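Local coordinates for ankyrin repeat domain protein (Legionella pneumophila subsp. pneumophila, PDB 6MCA) that is a bacterial effector that interacts with the host LARP7 component of the 7SK snRNP complex and probably contains a cysteine protease-like region beside its ankyrin repeats, at residues L158-R162 against W349-Q353; V195-R200 against I221-T226; S205-L211 against E382-W386; K388-D393 against R432-I436. All blocks are in the same frame, centred on the assembly; numbering follows the deposited sequence.

Contacts 1 and 2 lie nearest the centre of the chain, and every touching residue of contact 1 is buried; contacts 3 and 4 sit about 21 Å out, measured from contact centre to chain centre. Contact 1 relies on aromatic stacking and contact 2 on apolar packing with one polar bond at its rim. Toward the surface polar groups weigh more: a histidine-carboxylate bond in contact 3, two salt bridges in contact 4. Helix 373-399 serves both outer contacts and also borders the inner two. Trp383 of contact 3 meets Arg162 of contact 1 and Ser198 of contact 2, while Glu385 reaches Arg432 of contact 4.

Contact 1: L158-R162 against W349-Q353; sequences LIGHR and WANVQ
Leu158 opens the contact with a methyl group: CD1 lies 3.9 Å from CH2 of Trp349, meeting the far end of the indole obliquely. The main partner of the indole is His161. Its CB sits over the centre of the six-membered ring, 3.4 Å from that centroid, a CH-pi contact made over the face. Beyond CB the imidazole continues across the same ring as an offset stack, with centroids of the His161 ring and the Trp349 six-membered ring 4.4 Å apart and planes inclined by only 15°. The opposite face of the indole is covered from within its own helix: Gln353 NE2 stands 3.2 Å above the ring plane and donates to Trp349 O. The indole is thus sandwiched between the CB and offset imidazole of His161 on one face and Gln353 NE2 on the other. The segment axes of 158-162 and 349-353 stand nearly perpendicular here, and the buried junction ties helix 147-162 to helix 348-353, with helices 373-399 and 188-202 packing around it. Arg162 comes last. Its chain bends at chi2 (-72°), which carries the guanidinium past the indole, with Trp349 CZ2 over one of its faces and the two planes steeply inclined. NH1 reaches Gln353 OE1 at 2.8 Å, but the N-H...O angle of 123° makes this a weak bond. A water accepts from both Arg162 NH1, at 3.1 Å, and Trp349 NE1, at 2.9 Å, tying guanidinium to indole. The stronger partner of Arg162 is Asp387, salt-bridged to NE, and Trp383 adds a cation-pi contact.

Contact 2: V195-R200 against I221-T226; sequences VKDSLR and IMDAFT
Lys196 spans the groove between two helices, and its side chain meets helix 221-226 along most of its length. CB lies 4.3 Å from CB of Phe225. The next atom, CG, comes within 4.4 Å of Met222 CB, so the root of the chain rests on apolar neighbours. CD and CE then both run close past Thr226 OG1, CD at 3.5 Å, and the terminal nitrogen NZ donates to that same Thr226 OG1 at 2.7 Å. An extended chain, starting with CG anti to the backbone N (chi1 -177°), provides this reach. Thr226 OG1 in turn donates to Met222 O at 3.2 Å, one turn back in its own helix; the hydroxyl therefore receives from the lysine and gives to the backbone. Met222 lies alongside Leu199, the two side chains running in opposite directions, with Leu199 CB 4.0 Å from Met222 CG. A bend at chi3 turns the methionine methyl to Arg200, whose CB is 3.7 Å from Met222 CE. Deeper in, Val195 CG1 sits over one face of the Phe225 ring, offset toward the rim and 26° off the normal from the centroid; its closest ring atom is Phe225 CZ at 3.7 Å. The segment axes run antiparallel, at 157°. Val355, Ile258 of strand 256-263 and Val352 also pack on Phe225, and Trp383 on Val195 and Leu199. Cohesion is consequently mainly apolar; the one hydrogen bond across the pair, at the partly exposed rim, joins a probably protonated amine to a neutral hydroxyl, so it is not a salt bridge.

Contact 3: S205-L211 against E382-W386; sequences SYSTRHL and EWVEW
Two flat groups organise this contact, the Trp386 indole of helix 382-386 and the His210 imidazole of its partner. Over one face of the indole comes Thr208, its CG2 methyl 4.1 Å from Trp386 CD1 and its side chain crossing the ring at about a right angle. At the indole edge, near the ring plane, stand two serine hydroxyls: Ser205 OG is 3.3 Å from Trp386 NE1, and Ser207 OG lies slightly farther off. These hydroxyls are hydrogen-bonded to each other, Ser205 OG to Ser207 OG at 2.9 Å, and both lie beside Trp386 NE1. Ser205 CB adds an apolar touch, 3.7 Å from Trp386 CZ2. The imidazole is met at its edge. His210 NE2 donates to Glu382 OE2 at 3.0 Å with an N-H...O angle of 142°; the oxygen is nearly in the ring plane and is approached on its syn side, though 34° out of the carboxylate plane. His210 and Glu382 come from opposite directions to make this bond. The histidine CG falls between the backbone N and the carbonyl carbon (chi1 64°), which swings the ring from the 3-10 turn toward the glutamate. Leu211 likewise comes from the opposite direction to Glu382, its CD1 3.9 Å from Glu382 CD. Thr208 OG1 is held by Phe202 O, and the Phe202 ring meets Trp386 edge-to-face while Arg201 touches the indole too. Segment 205-211 lies in the loop between helix 188-202 and helix 215-233 and rests against helix 373-399.

Contact 4: K388-D393 against R432-I436; sequences KDRALD and RAEKI
Asp389 OD1 is gripped by two nitrogens of Arg432. NE gives the short, nearly straight bond, 2.7 Å to Asp389 OD1 at 167°, and NH2 adds a weak one at 3.4 Å to the same oxygen. The carboxylate oxygen lies close to the guanidinium plane and is met on its syn side, although the two planes are 42° apart. Arg432 stays extended from CG to NE, which carries its head across to the aspartate; Lys388 CB lies over one face of the guanidinium, 3.9 Å from Arg432 NH2. Glu385 also salt-bridges that NH2 and holds Lys388 NZ, so acidic groups probably offset the gathered positive charge. A second salt bridge lies one turn along: Lys435 NZ to Asp393 OD1 at 3.0 Å, through the oxygen's syn lone pair. Beside the two bridges, on the side facing Ile436, Leu392 packs its CD2 3.7 Å from Arg432 CB and its CD1 3.9 Å from Ile436 CG1. The segment axes are nearly parallel, 8° apart at 11.4 Å. Helix 404-421, between the two in the chain, packs on both through Leu414, which touches Leu392 and Ile436, consistent with alternating helices in an alpha-helical array.

Contact 1: L158-R162 against W349-Q353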
loop_
_atom_site.group_PDB
_atom_site.type_symbol
_atom_site.label_atom_id
_atom_site.label_comp_id
_atom_site.label_asym_id
_atom_site.label_seq_id
_atom_site.Cartn_x
_atom_site.Cartn_y
_atom_site.Cartn_z
ATOM N N LEU A 158 -6.459 2.561 -3.859
ATOM C CA LEU A 158 -5.778 2.770 -5.131
ATOM C C LEU A 158 -6.324 3.993 -5.855
ATOM O O LEU A 158 -5.564 4.746 -6.472
ATOM C CB LEU A 158 -5.911 1.521 -6.004
ATOM C CG LEU A 158 -5.168 1.538 -7.340
ATOM C CD1 LEU A 158 -3.676 1.727 -7.119
ATOM C CD2 LEU A 158 -5.440 0.262 -8.118
ATOM N N ILE A 159 -7.637 4.217 -5.782
ATOM C CA ILE A 159 -8.223 5.383 -6.435
ATOM C C ILE A 159 -7.805 6.662 -5.722
ATOM O O ILE A 159 -7.446 7.656 -6.366
ATOM C CB ILE A 159 -9.753 5.241 -6.505
ATOM C CG1 ILE A 159 -10.148 4.411 -7.727
ATOM C CG2 ILE A 159 -10.421 6.609 -6.541
ATOM C CD1 ILE A 159 -11.631 4.228 -7.880
ATOM N N GLY A 160 -7.837 6.660 -4.387
ATOM C CA GLY A 160 -7.412 7.836 -3.649
ATOM C C GLY A 160 -5.968 8.207 -3.924
ATOM O O GLY A 160 -5.615 9.388 -3.951
ATOM N N HIS A 161 -5.116 7.205 -4.144
ATOM C CA HIS A 161 -3.713 7.497 -4.428
ATOM C C HIS A 161 -3.505 7.926 -5.878
ATOM O O HIS A 161 -2.849 8.939 -6.143
ATOM C CB HIS A 161 -2.848 6.282 -4.095
ATOM C CG HIS A 161 -2.650 6.068 -2.626
ATOM N ND1 HIS A 161 -2.374 7.100 -1.755
ATOM C CD2 HIS A 161 -2.686 4.941 -1.876
ATOM C CE1 HIS A 161 -2.250 6.618 -0.531
ATOM N NE2 HIS A 161 -2.434 5.311 -0.577
ATOM N N ARG A 162 -4.058 7.168 -6.831
ATOM C CA ARG A 162 -3.826 7.457 -8.244
ATOM C C ARG A 162 -4.420 8.800 -8.647
ATOM O O ARG A 162 -3.809 9.551 -9.417
ATOM C CB ARG A 162 -4.409 6.342 -9.112
ATOM C CG ARG A 162 -3.675 5.019 -9.016
ATOM C CD ARG A 162 -2.330 5.069 -9.715
ATOM N NE ARG A 162 -1.731 3.741 -9.805
ATOM C CZ ARG A 162 -0.423 3.514 -9.871
ATOM N NH1 ARG A 162 0.432 4.528 -9.855
ATOM N NH2 ARG A 162 0.029 2.269 -9.947
ATOM N N TRP A 349 3.808 7.885 -1.671
ATOM C CA TRP A 349 3.219 7.134 -2.774
ATOM C C TRP A 349 3.944 7.422 -4.081
ATOM O O TRP A 349 4.314 6.497 -4.813
ATOM C CB TRP A 349 1.731 7.464 -2.902
ATOM C CG TRP A 349 1.102 6.880 -4.130
ATOM C CD1 TRP A 349 0.946 7.490 -5.342
ATOM C CD2 TRP A 349 0.548 5.565 -4.270
ATOM N NE1 TRP A 349 0.328 6.638 -6.226
ATOM C CE2 TRP A 349 0.074 5.449 -5.591
ATOM C CE3 TRP A 349 0.405 4.477 -3.404
ATOM C CZ2 TRP A 349 -0.533 4.289 -6.068
ATOM C CZ3 TRP A 349 -0.196 3.325 -3.880
ATOM C CH2 TRP A 349 -0.658 3.241 -5.199
ATOM N N ALA A 350 4.158 8.704 -4.388
ATOM C CA ALA A 350 4.851 9.068 -5.619
ATOM C C ALA A 350 6.281 8.543 -5.624
ATOM O O ALA A 350 6.795 8.124 -6.669
ATOM C CB ALA A 350 4.834 10.585 -5.803
ATOM N N ASN A 351 6.938 8.554 -4.461
ATOM C CA ASN A 351 8.294 8.021 -4.373
ATOM C C ASN A 351 8.321 6.536 -4.704
ATOM O O ASN A 351 9.228 6.065 -5.401
ATOM C CB ASN A 351 8.872 8.271 -2.980
ATOM C CG ASN A 351 9.277 9.717 -2.766
ATOM O OD1 ASN A 351 9.386 10.490 -3.717
ATOM N ND2 ASN A 351 9.505 10.088 -1.512
ATOM N N VAL A 352 7.334 5.780 -4.218
ATOM C CA VAL A 352 7.285 4.356 -4.536
ATOM C C VAL A 352 6.956 4.147 -6.011
ATOM O O VAL A 352 7.523 3.264 -6.666
ATOM C CB VAL A 352 6.285 3.629 -3.620
ATOM C CG1 VAL A 352 6.237 2.149 -3.964
ATOM C CG2 VAL A 352 6.668 3.823 -2.161
ATOM N N GLN A 353 6.041 4.955 -6.559
ATOM C CA GLN A 353 5.699 4.824 -7.975
ATOM C C GLN A 353 6.911 5.070 -8.863
ATOM O O GLN A 353 7.117 4.362 -9.856
ATOM C CB GLN A 353 4.573 5.790 -8.357
ATOM C CG GLN A 353 3.298 5.676 -7.542
ATOM C CD GLN A 353 2.863 4.244 -7.319
ATOM O OE1 GLN A 353 2.546 3.524 -8.266
ATOM N NE2 GLN A 353 2.843 3.825 -6.060
HETATM O O HOH W 1 0.188 7.510 -9.001
#

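Contact 2: V195-R200 against I221-T226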
loop_
_atom_site.group_PDB
_atom_site.type_symbol
_atom_site.label_atom_id
_atom_site.label_comp_id
_atom_site.label_asym_id
_atom_site.label_seq_id
_atom_site.Cartn_x
_atom_site.Cartn_y
_atom_site.Cartn_z
ATOM N N VAL A 195 1.458 -2.089 -5.840
ATOM C CA VAL A 195 2.247 -1.686 -7.001
ATOM C C VAL A 195 2.684 -2.912 -7.789
ATOM O O VAL A 195 2.625 -2.926 -9.027
ATOM C CB VAL A 195 3.449 -0.829 -6.564
ATOM C CG1 VAL A 195 4.498 -0.778 -7.668
ATOM C CG2 VAL A 195 2.990 0.570 -6.204
ATOM N N LYS A 196 3.116 -3.964 -7.088
ATOM C CA LYS A 196 3.466 -5.200 -7.784
ATOM C C LYS A 196 2.260 -5.767 -8.528
ATOM O O LYS A 196 2.367 -6.174 -9.695
ATOM C CB LYS A 196 4.026 -6.221 -6.794
ATOM C CG LYS A 196 4.480 -7.512 -7.447
ATOM C CD LYS A 196 4.838 -8.561 -6.413
ATOM C CE LYS A 196 4.996 -9.925 -7.059
ATOM N NZ LYS A 196 5.235 -10.994 -6.050
ATOM N N ASP A 197 1.095 -5.786 -7.873
ATOM C CA ASP A 197 -0.100 -6.321 -8.521
ATOM C C ASP A 197 -0.518 -5.466 -9.715
ATOM O O ASP A 197 -0.987 -5.994 -10.732
ATOM C CB ASP A 197 -1.242 -6.429 -7.513
ATOM C CG ASP A 197 -2.473 -7.079 -8.105
ATOM O OD1 ASP A 197 -2.466 -8.317 -8.279
ATOM O OD2 ASP A 197 -3.447 -6.354 -8.398
ATOM N N SER A 198 -0.348 -4.145 -9.613
ATOM C CA SER A 198 -0.692 -3.257 -10.714
ATOM C C SER A 198 0.225 -3.478 -11.905
ATOM O O SER A 198 -0.230 -3.470 -13.051
ATOM C CB SER A 198 -0.629 -1.803 -10.249
ATOM O OG SER A 198 -0.595 -0.912 -11.349
ATOM N N LEU A 199 1.521 -3.679 -11.657
ATOM C CA LEU A 199 2.429 -4.009 -12.752
ATOM C C LEU A 199 2.041 -5.330 -13.407
ATOM O O LEU A 199 2.042 -5.450 -14.642
ATOM C CB LEU A 199 3.870 -4.063 -12.244
ATOM C CG LEU A 199 4.501 -2.726 -11.856
ATOM C CD1 LEU A 199 5.882 -2.946 -11.265
ATOM C CD2 LEU A 199 4.568 -1.794 -13.057
ATOM N N ARG A 200 1.704 -6.335 -12.588
ATOM C CA ARG A 200 1.287 -7.626 -13.127
ATOM C C ARG A 200 0.064 -7.478 -14.024
ATOM O O ARG A 200 0.013 -8.041 -15.125
ATOM C CB ARG A 200 0.998 -8.604 -11.988
ATOM C CG ARG A 200 0.453 -9.943 -12.460
ATOM C CD ARG A 200 -0.079 -10.770 -11.302
ATOM N NE ARG A 200 -1.307 -10.211 -10.742
ATOM C CZ ARG A 200 -2.520 -10.436 -11.234
ATOM N NH1 ARG A 200 -2.673 -11.208 -12.300
ATOM N NH2 ARG A 200 -3.582 -9.886 -10.659
ATOM N N ILE A 221 11.805 -5.852 -12.060
ATOM C CA ILE A 221 11.327 -4.896 -11.062
ATOM C C ILE A 221 10.358 -5.581 -10.112
ATOM O O ILE A 221 10.494 -5.493 -8.884
ATOM C CB ILE A 221 10.686 -3.677 -11.750
ATOM C CG1 ILE A 221 11.729 -2.926 -12.580
ATOM C CG2 ILE A 221 10.055 -2.753 -10.723
ATOM C CD1 ILE A 221 11.165 -1.759 -13.364
ATOM N N MET A 222 9.392 -6.317 -10.671
ATOM C CA MET A 222 8.440 -7.040 -9.835
ATOM C C MET A 222 9.168 -7.956 -8.864
ATOM O O MET A 222 8.892 -7.943 -7.657
ATOM C CB MET A 222 7.463 -7.825 -10.711
ATOM C CG MET A 222 6.517 -6.938 -11.507
ATOM S SD MET A 222 5.548 -7.831 -12.739
ATOM C CE MET A 222 4.633 -8.961 -11.692
ATOM N N ASP A 223 10.146 -8.718 -9.368
ATOM C CA ASP A 223 10.964 -9.553 -8.497
ATOM C C ASP A 223 11.499 -8.742 -7.327
ATOM O O ASP A 223 11.297 -9.102 -6.160
ATOM C CB ASP A 223 12.117 -10.170 -9.292
ATOM C CG ASP A 223 11.677 -11.339 -10.148
ATOM O OD1 ASP A 223 12.527 -11.890 -10.879
ATOM O OD2 ASP A 223 10.487 -11.711 -10.088
ATOM N N ALA A 224 12.142 -7.611 -7.631
ATOM C CA ALA A 224 12.695 -6.772 -6.576
ATOM C C ALA A 224 11.615 -6.378 -5.580
ATOM O O ALA A 224 11.797 -6.517 -4.362
ATOM C CB ALA A 224 13.359 -5.538 -7.185
ATOM N N PHE A 225 10.456 -5.942 -6.086
ATOM C CA PHE A 225 9.368 -5.565 -5.190
ATOM C C PHE A 225 9.014 -6.715 -4.263
ATOM O O PHE A 225 8.865 -6.520 -3.049
ATOM C CB PHE A 225 8.150 -5.115 -5.995
ATOM C CG PHE A 225 8.104 -3.635 -6.245
ATOM C CD1 PHE A 225 7.821 -2.753 -5.214
ATOM C CD2 PHE A 225 8.346 -3.123 -7.508
ATOM C CE1 PHE A 225 7.778 -1.390 -5.440
ATOM C CE2 PHE A 225 8.306 -1.761 -7.740
ATOM C CZ PHE A 225 8.020 -0.893 -6.704
ATOM N N THR A 226 8.931 -7.931 -4.812
ATOM C CA THR A 226 8.695 -9.113 -3.991
ATOM C C THR A 226 9.674 -9.152 -2.828
ATOM O O THR A 226 9.273 -9.169 -1.656
ATOM C CB THR A 226 8.822 -10.380 -4.840
ATOM O OG1 THR A 226 7.847 -10.355 -5.887
ATOM C CG2 THR A 226 8.611 -11.619 -3.983
#

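Contact 3: S205-L211 against E382-W386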
loop_
_atom_site.group_PDB
_atom_site.type_symbol
_atom_site.label_atom_id
_atom_site.label_comp_id
_atom_site.label_asym_id
_atom_site.label_seq_id
_atom_site.Cartn_x
_atom_site.Cartn_y
_atom_site.Cartn_z
ATOM N N SER A 205 -2.501 -6.809 -19.780
ATOM C CA SER A 205 -3.634 -6.222 -20.475
ATOM C C SER A 205 -3.429 -6.312 -21.982
ATOM O O SER A 205 -2.305 -6.195 -22.477
ATOM C CB SER A 205 -3.820 -4.764 -20.053
ATOM O OG SER A 205 -4.994 -4.208 -20.620
ATOM N N TYR A 206 -4.526 -6.536 -22.709
ATOM C CA TYR A 206 -4.458 -6.522 -24.168
ATOM C C TYR A 206 -3.970 -5.169 -24.672
ATOM O O TYR A 206 -3.077 -5.091 -25.527
ATOM C CB TYR A 206 -5.828 -6.855 -24.759
ATOM C CG TYR A 206 -6.246 -8.300 -24.605
ATOM C CD1 TYR A 206 -5.334 -9.331 -24.789
ATOM C CD2 TYR A 206 -7.555 -8.633 -24.279
ATOM C CE1 TYR A 206 -5.714 -10.655 -24.652
ATOM C CE2 TYR A 206 -7.944 -9.953 -24.140
ATOM C CZ TYR A 206 -7.020 -10.960 -24.327
ATOM O OH TYR A 206 -7.405 -12.274 -24.187
ATOM N N SER A 207 -4.522 -4.088 -24.114
ATOM C CA SER A 207 -4.230 -2.732 -24.563
ATOM C C SER A 207 -2.760 -2.353 -24.439
ATOM O O SER A 207 -2.374 -1.283 -24.921
ATOM C CB SER A 207 -5.083 -1.736 -23.774
ATOM O OG SER A 207 -4.945 -1.942 -22.378
ATOM N N THR A 208 -1.932 -3.190 -23.812
ATOM C CA THR A 208 -0.516 -2.894 -23.638
ATOM C C THR A 208 0.382 -3.859 -24.406
ATOM O O THR A 208 1.587 -3.921 -24.138
ATOM C CB THR A 208 -0.147 -2.904 -22.154
ATOM O OG1 THR A 208 -0.074 -4.257 -21.687
ATOM C CG2 THR A 208 -1.189 -2.150 -21.340
ATOM N N ARG A 209 -0.175 -4.609 -25.365
ATOM C CA ARG A 209 0.640 -5.583 -26.089
ATOM C C ARG A 209 1.776 -4.913 -26.855
ATOM O O ARG A 209 2.864 -5.489 -26.981
ATOM C CB ARG A 209 -0.237 -6.420 -27.027
ATOM C CG ARG A 209 -0.503 -5.808 -28.392
ATOM C CD ARG A 209 -0.970 -6.862 -29.384
ATOM N NE ARG A 209 0.149 -7.508 -30.065
ATOM C CZ ARG A 209 0.442 -7.334 -31.350
ATOM N NH1 ARG A 209 -0.303 -6.535 -32.100
ATOM N NH2 ARG A 209 1.480 -7.962 -31.887
ATOM N N HIS A 210 1.564 -3.684 -27.335
ATOM C CA HIS A 210 2.617 -2.964 -28.042
ATOM C C HIS A 210 3.816 -2.653 -27.155
ATOM O O HIS A 210 4.841 -2.192 -27.670
ATOM C CB HIS A 210 2.061 -1.667 -28.636
ATOM C CG HIS A 210 1.597 -0.681 -27.609
ATOM N ND1 HIS A 210 0.335 -0.720 -27.056
ATOM C CD2 HIS A 210 2.226 0.373 -27.037
ATOM C CE1 HIS A 210 0.207 0.266 -26.186
ATOM N NE2 HIS A 210 1.340 0.943 -26.155
ATOM N N LEU A 211 3.715 -2.890 -25.846
ATOM C CA LEU A 211 4.822 -2.696 -24.922
ATOM C C LEU A 211 5.511 -4.008 -24.561
ATOM O O LEU A 211 6.267 -4.051 -23.584
ATOM C CB LEU A 211 4.332 -1.996 -23.654
ATOM C CG LEU A 211 3.626 -0.651 -23.839
ATOM C CD1 LEU A 211 3.089 -0.142 -22.513
ATOM C CD2 LEU A 211 4.563 0.368 -24.465
ATOM N N GLU A 382 2.399 5.974 -19.196
ATOM C CA GLU A 382 1.420 5.039 -19.741
ATOM C C GLU A 382 0.870 4.123 -18.653
ATOM O O GLU A 382 -0.347 3.907 -18.569
ATOM C CB GLU A 382 2.049 4.221 -20.870
ATOM C CG GLU A 382 1.044 3.495 -21.748
ATOM C CD GLU A 382 1.494 3.399 -23.194
ATOM O OE1 GLU A 382 2.630 3.821 -23.496
ATOM O OE2 GLU A 382 0.709 2.902 -24.029
ATOM N N TRP A 383 1.750 3.593 -17.799
ATOM C CA TRP A 383 1.320 2.711 -16.720
ATOM C C TRP A 383 0.405 3.436 -15.741
ATOM O O TRP A 383 -0.625 2.891 -15.326
ATOM C CB TRP A 383 2.547 2.146 -16.000
ATOM C CG TRP A 383 2.259 1.488 -14.683
ATOM C CD1 TRP A 383 1.364 0.486 -14.441
ATOM C CD2 TRP A 383 2.882 1.779 -13.424
ATOM N NE1 TRP A 383 1.387 0.138 -13.112
ATOM C CE2 TRP A 383 2.311 0.916 -12.466
ATOM C CE3 TRP A 383 3.865 2.685 -13.014
ATOM C CZ2 TRP A 383 2.691 0.935 -11.124
ATOM C CZ3 TRP A 383 4.240 2.702 -11.682
ATOM C CH2 TRP A 383 3.654 1.833 -10.753
ATOM N N VAL A 384 0.756 4.669 -15.370
ATOM C CA VAL A 384 -0.047 5.398 -14.390
ATOM C C VAL A 384 -1.434 5.706 -14.947
ATOM O O VAL A 384 -2.448 5.519 -14.258
ATOM C CB VAL A 384 0.689 6.675 -13.943
ATOM C CG1 VAL A 384 -0.253 7.597 -13.184
ATOM C CG2 VAL A 384 1.890 6.314 -13.080
ATOM N N GLU A 385 -1.508 6.175 -16.197
ATOM C CA GLU A 385 -2.816 6.477 -16.775
ATOM C C GLU A 385 -3.648 5.211 -16.955
ATOM O O GLU A 385 -4.862 5.209 -16.691
ATOM C CB GLU A 385 -2.646 7.212 -18.105
ATOM C CG GLU A 385 -2.128 8.639 -17.966
ATOM C CD GLU A 385 -3.002 9.500 -17.069
ATOM O OE1 GLU A 385 -2.512 9.948 -16.011
ATOM O OE2 GLU A 385 -4.177 9.731 -17.423
ATOM N N TRP A 386 -3.010 4.119 -17.394
ATOM C CA TRP A 386 -3.716 2.852 -17.523
ATOM C C TRP A 386 -4.274 2.395 -16.183
ATOM O O TRP A 386 -5.397 1.888 -16.114
ATOM C CB TRP A 386 -2.785 1.788 -18.107
ATOM C CG TRP A 386 -3.411 0.430 -18.198
ATOM C CD1 TRP A 386 -4.044 -0.109 -19.279
ATOM C CD2 TRP A 386 -3.471 -0.561 -17.163
ATOM N NE1 TRP A 386 -4.494 -1.373 -18.984
ATOM C CE2 TRP A 386 -4.154 -1.674 -17.691
ATOM C CE3 TRP A 386 -3.012 -0.614 -15.843
ATOM C CZ2 TRP A 386 -4.390 -2.827 -16.944
ATOM C CZ3 TRP A 386 -3.249 -1.758 -15.105
ATOM C CH2 TRP A 386 -3.931 -2.848 -15.656
#

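Contact 4: K388-D393 against R432-I436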
loop_
_atom_site.group_PDB
_atom_site.type_symbol
_atom_site.label_atom_id
_atom_site.label_comp_id
_atom_site.label_asym_id
_atom_site.label_seq_id
_atom_site.Cartn_x
_atom_site.Cartn_y
_atom_site.Cartn_z
ATOM N N LYS A 388 -5.048 4.317 -13.540
ATOM C CA LYS A 388 -6.179 5.195 -13.248
ATOM C C LYS A 388 -7.451 4.676 -13.910
ATOM O O LYS A 388 -8.483 4.470 -13.250
ATOM C CB LYS A 388 -5.885 6.617 -13.730
ATOM C CG LYS A 388 -4.860 7.387 -12.919
ATOM C CD LYS A 388 -4.718 8.800 -13.467
ATOM C CE LYS A 388 -3.662 9.595 -12.720
ATOM N NZ LYS A 388 -3.498 10.960 -13.295
ATOM N N ASP A 389 -7.385 4.454 -15.226
ATOM C CA ASP A 389 -8.569 4.007 -15.951
ATOM C C ASP A 389 -9.014 2.615 -15.510
ATOM O O ASP A 389 -10.216 2.333 -15.484
ATOM C CB ASP A 389 -8.305 4.044 -17.455
ATOM C CG ASP A 389 -8.185 5.461 -17.988
ATOM O OD1 ASP A 389 -8.929 6.343 -17.506
ATOM O OD2 ASP A 389 -7.346 5.696 -18.883
ATOM N N ARG A 390 -8.071 1.747 -15.136
ATOM C CA ARG A 390 -8.425 0.407 -14.673
ATOM C C ARG A 390 -9.206 0.467 -13.367
ATOM O O ARG A 390 -10.214 -0.229 -13.202
ATOM C CB ARG A 390 -7.160 -0.439 -14.507
ATOM C CG ARG A 390 -7.415 -1.901 -14.153
ATOM C CD ARG A 390 -7.292 -2.158 -12.652
ATOM N NE ARG A 390 -5.940 -1.926 -12.151
ATOM C CZ ARG A 390 -5.504 -2.335 -10.963
ATOM N NH1 ARG A 390 -6.314 -2.999 -10.150
ATOM N NH2 ARG A 390 -4.256 -2.082 -10.587
ATOM N N ALA A 391 -8.745 1.288 -12.420
ATOM C CA ALA A 391 -9.464 1.421 -11.156
ATOM C C ALA A 391 -10.846 2.027 -11.372
ATOM O O ALA A 391 -11.836 1.580 -10.767
ATOM C CB ALA A 391 -8.647 2.265 -10.178
ATOM N N LEU A 392 -10.937 3.041 -12.240
ATOM C CA LEU A 392 -12.240 3.628 -12.542
ATOM C C LEU A 392 -13.186 2.595 -13.150
ATOM O O LEU A 392 -14.368 2.526 -12.782
ATOM C CB LEU A 392 -12.067 4.823 -13.480
ATOM C CG LEU A 392 -13.335 5.577 -13.881
ATOM C CD1 LEU A 392 -14.105 6.018 -12.649
ATOM C CD2 LEU A 392 -12.986 6.773 -14.749
ATOM N N ASP A 393 -12.679 1.776 -14.077
ATOM C CA ASP A 393 -13.505 0.744 -14.697
ATOM C C ASP A 393 -13.934 -0.306 -13.681
ATOM O O ASP A 393 -15.060 -0.810 -13.743
ATOM C CB ASP A 393 -12.747 0.090 -15.852
ATOM C CG ASP A 393 -12.541 1.030 -17.022
ATOM O OD1 ASP A 393 -13.181 2.102 -17.045
ATOM O OD2 ASP A 393 -11.735 0.698 -17.916
ATOM N N ARG A 432 -13.501 10.318 -18.683
ATOM C CA ARG A 432 -13.750 9.778 -17.349
ATOM C C ARG A 432 -15.008 10.385 -16.736
ATOM O O ARG A 432 -15.785 9.689 -16.069
ATOM C CB ARG A 432 -12.542 10.022 -16.446
ATOM C CG ARG A 432 -11.243 9.430 -16.968
ATOM C CD ARG A 432 -10.182 9.377 -15.881
ATOM N NE ARG A 432 -8.937 8.788 -16.365
ATOM C CZ ARG A 432 -7.782 9.442 -16.442
ATOM N NH1 ARG A 432 -7.709 10.710 -16.062
ATOM N NH2 ARG A 432 -6.699 8.825 -16.897
ATOM N N ALA A 433 -15.231 11.680 -16.966
ATOM C CA ALA A 433 -16.420 12.340 -16.442
ATOM C C ALA A 433 -17.685 11.792 -17.087
ATOM O O ALA A 433 -18.714 11.662 -16.421
ATOM C CB ALA A 433 -16.319 13.850 -16.655
ATOM N N GLU A 434 -17.634 11.480 -18.382
ATOM C CA GLU A 434 -18.771 10.839 -19.037
ATOM C C GLU A 434 -19.051 9.476 -18.416
ATOM O O GLU A 434 -20.202 9.146 -18.088
ATOM C CB GLU A 434 -18.501 10.704 -20.536
ATOM C CG GLU A 434 -19.749 10.648 -21.399
ATOM C CD GLU A 434 -20.373 12.013 -21.611
ATOM O OE1 GLU A 434 -21.380 12.319 -20.940
ATOM O OE2 GLU A 434 -19.853 12.780 -22.448
ATOM N N LYS A 435 -17.997 8.669 -18.250
ATOM C CA LYS A 435 -18.131 7.377 -17.583
ATOM C C LYS A 435 -18.800 7.519 -16.221
ATOM O O LYS A 435 -19.678 6.725 -15.862
ATOM C CB LYS A 435 -16.758 6.725 -17.418
ATOM C CG LYS A 435 -16.176 6.088 -18.666
ATOM C CD LYS A 435 -14.955 5.254 -18.297
ATOM C CE LYS A 435 -14.115 4.906 -19.512
ATOM N NZ LYS A 435 -12.826 4.273 -19.115
ATOM N N ILE A 436 -18.397 8.530 -15.450
ATOM C CA ILE A 436 -18.908 8.684 -14.089
ATOM C C ILE A 436 -20.341 9.207 -14.102
ATOM O O ILE A 436 -21.198 8.734 -13.344
ATOM C CB ILE A 436 -17.974 9.602 -13.279
ATOM C CG1 ILE A 436 -16.614 8.932 -13.080
ATOM C CG2 ILE A 436 -18.598 9.957 -11.940
ATOM C CD1 ILE A 436 -15.497 9.901 -12.761
#